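Local atomic coordinates of DUF4875 domain-containing protein (Desulfovibrio piger, PDB entry 4LG3), a protein that is of unknown function but belongs to the DUF4875 family of the CamS-like clan and has a mixed beta sheet with a pair of helices beside it. Residues 66-71 and 96-101; 124-129 and 160-165; 135-140 and 154-159. All coordinates share one frame; numbering follows the deposited sequence.

Interaction 1: residues 66-71 and 96-101. With SO4 (sulfate ion), chain D.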
loop_
_atom_site.group_PDB
_atom_site.type_symbol
_atom_site.label_atom_id
_atom_site.label_comp_id
_atom_site.label_asym_id
_atom_site.label_seq_id
_atom_site.Cartn_x
_atom_site.Cartn_y
_atom_site.Cartn_z
ATOM N N TYR A 66 8.888 -8.973 10.459
ATOM C CA TYR A 66 8.926 -8.190 11.697
ATOM C C TYR A 66 7.680 -8.446 12.553
ATOM O O TYR A 66 7.816 -8.812 13.711
ATOM C CB TYR A 66 9.091 -6.663 11.428
ATOM C CG TYR A 66 8.796 -5.813 12.660
ATOM C CD1 TYR A 66 9.625 -5.864 13.788
ATOM C CD2 TYR A 66 7.632 -5.045 12.739
ATOM C CE1 TYR A 66 9.301 -5.170 14.957
ATOM C CE2 TYR A 66 7.305 -4.345 13.897
ATOM C CZ TYR A 66 8.135 -4.419 15.006
ATOM O OH TYR A 66 7.797 -3.723 16.140
ATOM N N TYR A 67 6.489 -8.289 11.984
ATOM C CA TYR A 67 5.240 -8.445 12.701
ATOM C C TYR A 67 4.983 -9.870 13.143
ATOM O O TYR A 67 4.410 -10.052 14.217
ATOM C CB TYR A 67 4.059 -7.884 11.892
ATOM C CG TYR A 67 3.994 -6.377 11.985
ATOM C CD1 TYR A 67 3.552 -5.748 13.150
ATOM C CD2 TYR A 67 4.425 -5.576 10.933
ATOM C CE1 TYR A 67 3.509 -4.359 13.247
ATOM C CE2 TYR A 67 4.432 -4.186 11.038
ATOM C CZ TYR A 67 3.940 -3.584 12.184
ATOM O OH TYR A 67 3.845 -2.223 12.253
ATOM N N ALA A 68 5.419 -10.870 12.365
ATOM C CA ALA A 68 5.261 -12.284 12.727
ATOM C C ALA A 68 6.025 -12.566 14.041
ATOM O O ALA A 68 5.467 -13.134 14.972
ATOM C CB ALA A 68 5.758 -13.168 11.590
ATOM N N GLN A 69 7.253 -12.057 14.129
ATOM C CA GLN A 69 8.140 -12.159 15.273
ATOM C C GLN A 69 7.611 -11.338 16.478
ATOM O O GLN A 69 7.491 -11.877 17.572
ATOM C CB GLN A 69 9.546 -11.673 14.841
ATOM C CG GLN A 69 10.589 -11.423 15.954
ATOM C CD GLN A 69 11.576 -12.546 16.143
ATOM O OE1 GLN A 69 12.106 -13.128 15.178
ATOM N NE2 GLN A 69 11.868 -12.847 17.407
ATOM N N GLU A 70 7.288 -10.064 16.264
ATOM C CA GLU A 70 6.874 -9.138 17.302
ATOM C C GLU A 70 5.500 -9.461 17.881
ATOM O O GLU A 70 5.353 -9.409 19.100
ATOM C CB GLU A 70 6.920 -7.697 16.770
ATOM C CG GLU A 70 6.312 -6.640 17.684
ATOM C CD GLU A 70 6.837 -6.541 19.111
ATOM O OE1 GLU A 70 8.076 -6.565 19.310
ATOM O OE2 GLU A 70 6.002 -6.370 20.027
ATOM N N LYS A 71 4.507 -9.784 17.046
ATOM C CA LYS A 71 3.166 -10.067 17.565
ATOM C C LYS A 71 2.929 -11.566 17.812
ATOM O O LYS A 71 1.845 -11.932 18.295
ATOM C CB LYS A 71 2.046 -9.505 16.644
ATOM C CG LYS A 71 2.207 -8.044 16.248
ATOM C CD LYS A 71 2.153 -7.035 17.365
ATOM C CE LYS A 71 2.641 -5.692 16.900
ATOM N NZ LYS A 71 2.429 -4.647 17.930
ATOM N N ALA A 96 1.846 -8.619 0.718
ATOM C CA ALA A 96 2.460 -9.901 1.055
ATOM C C ALA A 96 1.792 -10.507 2.275
ATOM O O ALA A 96 1.538 -9.810 3.263
ATOM C CB ALA A 96 3.966 -9.737 1.307
ATOM N N THR A 97 1.511 -11.813 2.201
ATOM C CA THR A 97 0.987 -12.594 3.306
ATOM C C THR A 97 2.057 -13.666 3.635
ATOM O O THR A 97 2.556 -14.356 2.758
ATOM C CB THR A 97 -0.418 -13.126 3.009
ATOM O OG1 THR A 97 -1.313 -12.005 2.797
ATOM C CG2 THR A 97 -0.946 -14.000 4.142
ATOM N N TYR A 98 2.406 -13.751 4.903
ATOM C CA TYR A 98 3.422 -14.620 5.473
ATOM C C TYR A 98 2.857 -15.526 6.562
ATOM O O TYR A 98 2.258 -15.034 7.525
ATOM C CB TYR A 98 4.528 -13.734 6.060
ATOM C CG TYR A 98 5.715 -14.457 6.677
ATOM C CD1 TYR A 98 6.254 -15.600 6.080
ATOM C CD2 TYR A 98 6.364 -13.936 7.796
ATOM C CE1 TYR A 98 7.387 -16.222 6.601
ATOM C CE2 TYR A 98 7.499 -14.552 8.327
ATOM C CZ TYR A 98 7.995 -15.707 7.736
ATOM O OH TYR A 98 9.112 -16.327 8.233
ATOM N N ALA A 99 3.052 -16.843 6.399
ATOM C CA ALA A 99 2.676 -17.906 7.338
ATOM C C ALA A 99 3.958 -18.691 7.671
ATOM O O ALA A 99 4.268 -19.657 6.972
ATOM C CB ALA A 99 1.606 -18.796 6.733
ATOM N N PRO A 100 4.756 -18.237 8.684
ATOM C CA PRO A 100 6.055 -18.888 8.969
ATOM C C PRO A 100 6.048 -20.425 9.047
ATOM O O PRO A 100 7.027 -21.038 8.639
ATOM C CB PRO A 100 6.479 -18.292 10.327
ATOM C CG PRO A 100 5.757 -17.030 10.450
ATOM C CD PRO A 100 4.544 -17.059 9.552
ATOM N N ASP A 101 4.975 -21.038 9.563
ATOM C CA ASP A 101 4.888 -22.494 9.719
ATOM C C ASP A 101 4.507 -23.240 8.391
ATOM O O ASP A 101 4.413 -24.468 8.394
ATOM C CB ASP A 101 3.910 -22.873 10.864
ATOM C CG ASP A 101 2.416 -22.655 10.614
ATOM O OD1 ASP A 101 2.055 -22.156 9.525
ATOM O OD2 ASP A 101 1.619 -22.948 11.526
HETATM S S SO4 D . 11.050 -18.127 5.350
HETATM O O1 SO4 D . 12.380 -17.729 5.834
HETATM O O2 SO4 D . 10.118 -18.097 6.480
HETATM O O3 SO4 D . 10.632 -17.219 4.264
HETATM O O4 SO4 D . 11.110 -19.493 4.824
#

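Interaction 2: residues 124-129 and 160-165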
loop_
_atom_site.group_PDB
_atom_site.type_symbol
_atom_site.label_atom_id
_atom_site.label_comp_id
_atom_site.label_asym_id
_atom_site.label_seq_id
_atom_site.Cartn_x
_atom_site.Cartn_y
_atom_site.Cartn_z
ATOM N N THR A 124 4.952 9.682 -8.167
ATOM C CA THR A 124 5.564 11.015 -8.163
ATOM C C THR A 124 4.813 11.896 -7.171
ATOM O O THR A 124 3.663 11.604 -6.833
ATOM C CB THR A 124 5.555 11.651 -9.575
ATOM O OG1 THR A 124 4.212 11.905 -9.977
ATOM C CG2 THR A 124 6.235 10.805 -10.618
ATOM N N ALA A 125 5.425 13.000 -6.751
ATOM C CA ALA A 125 4.774 13.966 -5.857
ATOM C C ALA A 125 3.451 14.447 -6.465
ATOM O O ALA A 125 2.465 14.593 -5.744
ATOM C CB ALA A 125 5.695 15.147 -5.601
ATOM N N GLN A 126 3.430 14.656 -7.805
ATOM C CA GLN A 126 2.233 15.104 -8.523
ATOM C C GLN A 126 1.133 14.038 -8.499
ATOM O O GLN A 126 -0.027 14.368 -8.264
ATOM C CB GLN A 126 2.565 15.493 -9.953
ATOM C CG GLN A 126 1.525 16.427 -10.530
ATOM C CD GLN A 126 1.644 16.556 -12.006
ATOM O OE1 GLN A 126 1.476 15.589 -12.753
ATOM N NE2 GLN A 126 1.871 17.769 -12.454
ATOM N N GLU A 127 1.512 12.763 -8.709
ATOM C CA GLU A 127 0.582 11.625 -8.669
ATOM C C GLU A 127 -0.037 11.487 -7.269
ATOM O O GLU A 127 -1.240 11.259 -7.143
ATOM C CB GLU A 127 1.288 10.335 -9.086
ATOM C CG GLU A 127 1.427 10.182 -10.598
ATOM C CD GLU A 127 2.383 9.099 -11.075
ATOM O OE1 GLU A 127 3.273 8.681 -10.301
ATOM O OE2 GLU A 127 2.285 8.720 -12.260
ATOM N N LEU A 128 0.775 11.691 -6.239
ATOM C CA LEU A 128 0.372 11.623 -4.837
ATOM C C LEU A 128 -0.552 12.776 -4.456
ATOM O O LEU A 128 -1.514 12.566 -3.717
ATOM C CB LEU A 128 1.615 11.598 -3.933
ATOM C CG LEU A 128 2.448 10.301 -3.948
ATOM C CD1 LEU A 128 3.771 10.520 -3.270
ATOM C CD2 LEU A 128 1.703 9.150 -3.314
ATOM N N LYS A 129 -0.293 13.973 -4.995
ATOM C CA LYS A 129 -1.120 15.160 -4.792
ATOM C C LYS A 129 -2.484 14.947 -5.460
ATOM O O LYS A 129 -3.500 15.305 -4.862
ATOM C CB LYS A 129 -0.417 16.430 -5.346
ATOM C CG LYS A 129 -1.175 17.753 -5.141
ATOM C CD LYS A 129 -0.980 18.343 -3.738
ATOM C CE LYS A 129 -2.241 18.978 -3.184
ATOM N NZ LYS A 129 -2.196 19.094 -1.697
ATOM N N LEU A 160 -4.720 22.246 -10.474
ATOM C CA LEU A 160 -3.288 21.989 -10.626
ATOM C C LEU A 160 -2.730 22.522 -11.939
ATOM O O LEU A 160 -1.516 22.467 -12.151
ATOM C CB LEU A 160 -2.996 20.478 -10.511
ATOM C CG LEU A 160 -3.348 19.808 -9.192
ATOM C CD1 LEU A 160 -3.143 18.321 -9.280
ATOM C CD2 LEU A 160 -2.547 20.386 -8.037
ATOM N N LYS A 161 -3.609 23.045 -12.809
ATOM C CA LYS A 161 -3.267 23.627 -14.109
ATOM C C LYS A 161 -2.488 22.589 -14.965
ATOM O O LYS A 161 -1.441 22.882 -15.552
ATOM C CB LYS A 161 -2.513 24.972 -13.938
ATOM C CG LYS A 161 -3.296 25.988 -13.098
ATOM C CD LYS A 161 -2.466 27.174 -12.639
ATOM C CE LYS A 161 -3.267 28.123 -11.776
ATOM N NZ LYS A 161 -3.457 27.609 -10.389
ATOM N N ILE A 162 -3.033 21.362 -15.012
ATOM C CA ILE A 162 -2.508 20.207 -15.755
ATOM C C ILE A 162 -3.640 19.604 -16.634
ATOM O O ILE A 162 -4.806 19.880 -16.344
ATOM C CB ILE A 162 -1.893 19.135 -14.791
ATOM C CG1 ILE A 162 -2.934 18.560 -13.807
ATOM C CG2 ILE A 162 -0.639 19.657 -14.070
ATOM C CD1 ILE A 162 -2.618 17.152 -13.302
ATOM N N PRO A 163 -3.364 18.779 -17.684
ATOM C CA PRO A 163 -4.486 18.187 -18.449
ATOM C C PRO A 163 -5.213 17.104 -17.641
ATOM O O PRO A 163 -4.577 16.385 -16.870
ATOM C CB PRO A 163 -3.812 17.608 -19.696
ATOM C CG PRO A 163 -2.404 17.352 -19.290
ATOM C CD PRO A 163 -2.050 18.336 -18.211
ATOM N N ALA A 164 -6.540 16.986 -17.828
ATOM C CA ALA A 164 -7.397 16.021 -17.134
ATOM C C ALA A 164 -7.021 14.550 -17.425
ATOM O O ALA A 164 -7.310 13.672 -16.601
ATOM C CB ALA A 164 -8.848 16.260 -17.505
ATOM N N GLU A 165 -6.367 14.284 -18.574
ATOM C CA GLU A 165 -5.966 12.926 -18.954
ATOM C C GLU A 165 -4.778 12.424 -18.076
ATOM O O GLU A 165 -4.445 11.232 -18.104
ATOM C CB GLU A 165 -5.663 12.817 -20.464
ATOM C CG GLU A 165 -4.522 13.685 -20.968
ATOM C CD GLU A 165 -4.265 13.563 -22.456
ATOM O OE1 GLU A 165 -4.042 12.425 -22.934
ATOM O OE2 GLU A 165 -4.282 14.607 -23.147
#

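Interaction 3: residues 135-140 and 154-159. With EDO (1,2-ethanediol), chain H.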
loop_
_atom_site.group_PDB
_atom_site.type_symbol
_atom_site.label_atom_id
_atom_site.label_comp_id
_atom_site.label_asym_id
_atom_site.label_seq_id
_atom_site.Cartn_x
_atom_site.Cartn_y
_atom_site.Cartn_z
ATOM N N GLY A 135 -9.310 12.050 -3.082
ATOM C CA GLY A 135 -9.868 11.662 -1.790
ATOM C C GLY A 135 -10.639 12.743 -1.055
ATOM O O GLY A 135 -11.671 12.459 -0.443
ATOM N N GLU A 136 -10.159 13.988 -1.120
ATOM C CA GLU A 136 -10.752 15.143 -0.449
ATOM C C GLU A 136 -11.995 15.675 -1.123
ATOM O O GLU A 136 -12.894 16.188 -0.446
ATOM C CB GLU A 136 -9.733 16.289 -0.394
ATOM C CG GLU A 136 -8.719 16.148 0.732
ATOM C CD GLU A 136 -7.706 17.270 0.889
ATOM O OE1 GLU A 136 -7.775 18.265 0.130
ATOM O OE2 GLU A 136 -6.833 17.146 1.780
HETATM N N MSE A 137 -12.028 15.600 -2.457
HETATM C CA MSE A 137 -13.044 16.229 -3.297
HETATM C C MSE A 137 -14.167 15.320 -3.794
HETATM O O MSE A 137 -15.260 15.840 -4.059
HETATM C CB MSE A 137 -12.356 16.862 -4.526
HETATM C CG MSE A 137 -11.441 18.029 -4.187
HETATM SE SE MSE A 137 -10.490 18.767 -5.723
HETATM C CE MSE A 137 -9.401 19.967 -4.767
ATOM N N ARG A 138 -13.905 13.999 -3.946
ATOM C CA ARG A 138 -14.832 13.023 -4.539
ATOM C C ARG A 138 -16.242 13.028 -3.929
ATOM O O ARG A 138 -17.212 12.858 -4.678
ATOM C CB ARG A 138 -14.260 11.609 -4.546
ATOM C CG ARG A 138 -13.941 11.040 -3.174
ATOM C CD ARG A 138 -13.316 9.672 -3.266
ATOM N NE ARG A 138 -14.176 8.633 -3.864
ATOM C CZ ARG A 138 -15.213 8.055 -3.257
ATOM N NH1 ARG A 138 -15.589 8.449 -2.045
ATOM N NH2 ARG A 138 -15.893 7.093 -3.865
ATOM N N GLY A 139 -16.342 13.291 -2.620
ATOM C CA GLY A 139 -17.618 13.398 -1.907
ATOM C C GLY A 139 -18.559 14.468 -2.452
ATOM O O GLY A 139 -19.778 14.354 -2.297
ATOM N N LYS A 140 -17.999 15.505 -3.120
ATOM C CA LYS A 140 -18.766 16.593 -3.744
ATOM C C LYS A 140 -19.125 16.260 -5.204
ATOM O O LYS A 140 -19.762 17.066 -5.876
ATOM C CB LYS A 140 -17.963 17.915 -3.704
ATOM C CG LYS A 140 -17.617 18.425 -2.303
ATOM C CD LYS A 140 -16.355 19.281 -2.334
ATOM C CE LYS A 140 -15.708 19.430 -0.980
ATOM N NZ LYS A 140 -14.882 18.252 -0.632
ATOM N N ALA A 154 -11.722 17.104 -14.231
ATOM C CA ALA A 154 -11.667 18.491 -14.709
ATOM C C ALA A 154 -11.362 19.505 -13.587
ATOM O O ALA A 154 -10.573 20.426 -13.808
ATOM C CB ALA A 154 -12.969 18.862 -15.388
ATOM N N ALA A 155 -11.986 19.341 -12.398
ATOM C CA ALA A 155 -11.792 20.230 -11.253
ATOM C C ALA A 155 -10.370 20.114 -10.693
ATOM O O ALA A 155 -9.816 21.129 -10.264
ATOM C CB ALA A 155 -12.812 19.921 -10.172
ATOM N N ILE A 156 -9.776 18.885 -10.703
ATOM C CA ILE A 156 -8.402 18.663 -10.221
ATOM C C ILE A 156 -7.461 19.297 -11.244
ATOM O O ILE A 156 -6.570 20.052 -10.867
ATOM C CB ILE A 156 -8.075 17.159 -9.906
ATOM C CG1 ILE A 156 -8.969 16.620 -8.762
ATOM C CG2 ILE A 156 -6.586 16.960 -9.540
ATOM C CD1 ILE A 156 -9.103 15.118 -8.703
ATOM N N ALA A 157 -7.729 19.058 -12.536
ATOM C CA ALA A 157 -6.975 19.608 -13.665
ATOM C C ALA A 157 -6.928 21.129 -13.600
ATOM O O ALA A 157 -5.846 21.696 -13.719
ATOM C CB ALA A 157 -7.597 19.161 -14.977
ATOM N N LYS A 158 -8.084 21.782 -13.351
ATOM C CA LYS A 158 -8.217 23.237 -13.252
ATOM C C LYS A 158 -7.447 23.791 -12.056
ATOM O O LYS A 158 -6.884 24.878 -12.141
ATOM C CB LYS A 158 -9.697 23.643 -13.146
ATOM C CG LYS A 158 -9.947 25.099 -13.538
ATOM C CD LYS A 158 -11.411 25.387 -13.771
ATOM C CE LYS A 158 -11.599 26.525 -14.749
ATOM N NZ LYS A 158 -12.999 26.622 -15.249
ATOM N N LYS A 159 -7.426 23.045 -10.952
ATOM C CA LYS A 159 -6.744 23.434 -9.726
ATOM C C LYS A 159 -5.209 23.334 -9.873
ATOM O O LYS A 159 -4.488 24.231 -9.438
ATOM C CB LYS A 159 -7.228 22.546 -8.562
ATOM C CG LYS A 159 -7.183 23.236 -7.208
ATOM C CD LYS A 159 -6.884 22.275 -6.071
ATOM C CE LYS A 159 -7.088 22.948 -4.734
ATOM N NZ LYS A 159 -6.080 22.508 -3.729
HETATM C C1 EDO H . -14.066 6.546 -7.799
HETATM O O1 EDO H . -13.397 7.066 -6.628
HETATM C C2 EDO H . -13.067 5.962 -8.895
HETATM O O2 EDO H . -11.806 5.482 -8.335
#

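Interaction 1: residues 66-71 and 96-101
A single methyl group carries the helix side of this contact: CB of A68, on helix 53-71, is met by Y98, the last residue of strand 92-98, and by P100 in the loop that follows. The methyl comes obliquely to the ring, neither squarely over the face nor at the edge, and lies 3.9 Å from Y98 CD2 and equally close to CE2. P100 adds a second apolar surface, its CG 4.0 Å from A68 CB. The proline also bears on the tyrosine itself, for P100 CD sits over the centre of the Y98 ring, 3.8 Å above its plane. One face of the ring is thus backed by the proline two residues further on. Y98 CG stands anti to the backbone N (chi1 -178°), which carries the ring off the strand toward the helix. At the far end of the ring, Y98 OH donates a 2.7 Å hydrogen bond to O2 of a sulfate ion, probably left by the crystallisation liquor. That oxygen lies near the ring plane, at its edge, and the sulfate takes a second hydrogen bond from W113 NE1, on the adjacent strand, while the Y98 and W113 rings stack. A64 and R65, one turn earlier on the helix, also touch Y98, and A68 rests on V76 of strand 75-81. The small interface, 79 Å² in all, is an edge of the helix-on-sheet packing of an alpha+beta fold, here where helix 53-71 packs on the antiparallel neighbours 75-81 and 92-98.

Interaction 2: residues 124-129 and 160-165
Q126 and I162 make the closest approach, an amide against an aliphatic branch: Q126 NE2 lies 3.5 Å from I162 CG2. The two chains run side by side but head opposite ways. The extended chain of Q126 spans from its helix to the loop. The wholly aliphatic meeting is between K129 CG and L160 CD2, 4.1 Å apart. K129 offers only the base of its chain; bends at its second and third torsions lead the ammonium end away from the leucine. Polar bonds lie within 124-129, where T124 and E127 form a capping box that starts helix 125-137. E127 N donates to T124 OG1 (3.1 Å), and T124 N returns a nearly straight bond to E127 OE1 (2.9 Å, 171° at the hydrogen), reaching that oxygen on its anti side, 23° out of the carboxylate plane. E127 OE1 also pairs with R121, so one carboxylate oxygen serves both the helix start and a salt bridge. On the other segment the chain leaves helix 149-160 at K161, whose phi is positive (56°); I162 follows, with its CB directed toward helix 125-137, and packs on I130 as well as Q126.

Interaction 3: residues 135-140 and 154-159
Two helices running in roughly opposite directions, 125-137 and 149-160, lie inclined to each other and are joined through a short two-stranded hairpin, and M137 bridges them near the end of the first. This selenomethionine makes the contact with the end of its chain. Its CG is anti to the carbonyl carbon (chi1 -66°), and the extended chain beyond carries SE and CE across to the partner helix. SE lies 4.0 Å from CG1 of the buried I156, while CE touches K159 CD at 3.7 Å and, slightly farther, K159 CE. L152, earlier on the second helix, also packs on M137, and I156 reaches L133 and W134 of the first. R138 leads its guanidinium away from the contact and donates from NE to O1 of an ethanediol, probably from the crystallisation liquor, through a long bond of 3.3 Å; W134 NE1 binds the same molecule. E136 OE1 and K159 NZ, 6.0 Å apart, carry opposite charges without touching, so any attraction between them is probably slight, and the contact across the helices depends on apolar packing in which K159 takes part through its methylenes.

In the fold
From the N terminus, interaction 1 comes first: after residues 66-71, in the last part of helix 53-71, and strands 75-81 and 92-98, the contact with 96-101 closes the loop and brings helix against mixed sheet. The chain then runs through strand 113-118 into helix 125-137. Residues 124-129 open interaction 2, and 135-140 open interaction 3 on the same helix; interaction 3 closes first, at 154-159, and interaction 2 afterwards, at 160-165, so the smaller loop lies within the larger. These two adjoin, with a probable hydrogen bond from I162 N to A157 O (3.1 Å). Interaction 1 stands opposite them across the chain's centre, about 37 Å from interaction 2 and about 39 Å from interaction 3 between centres.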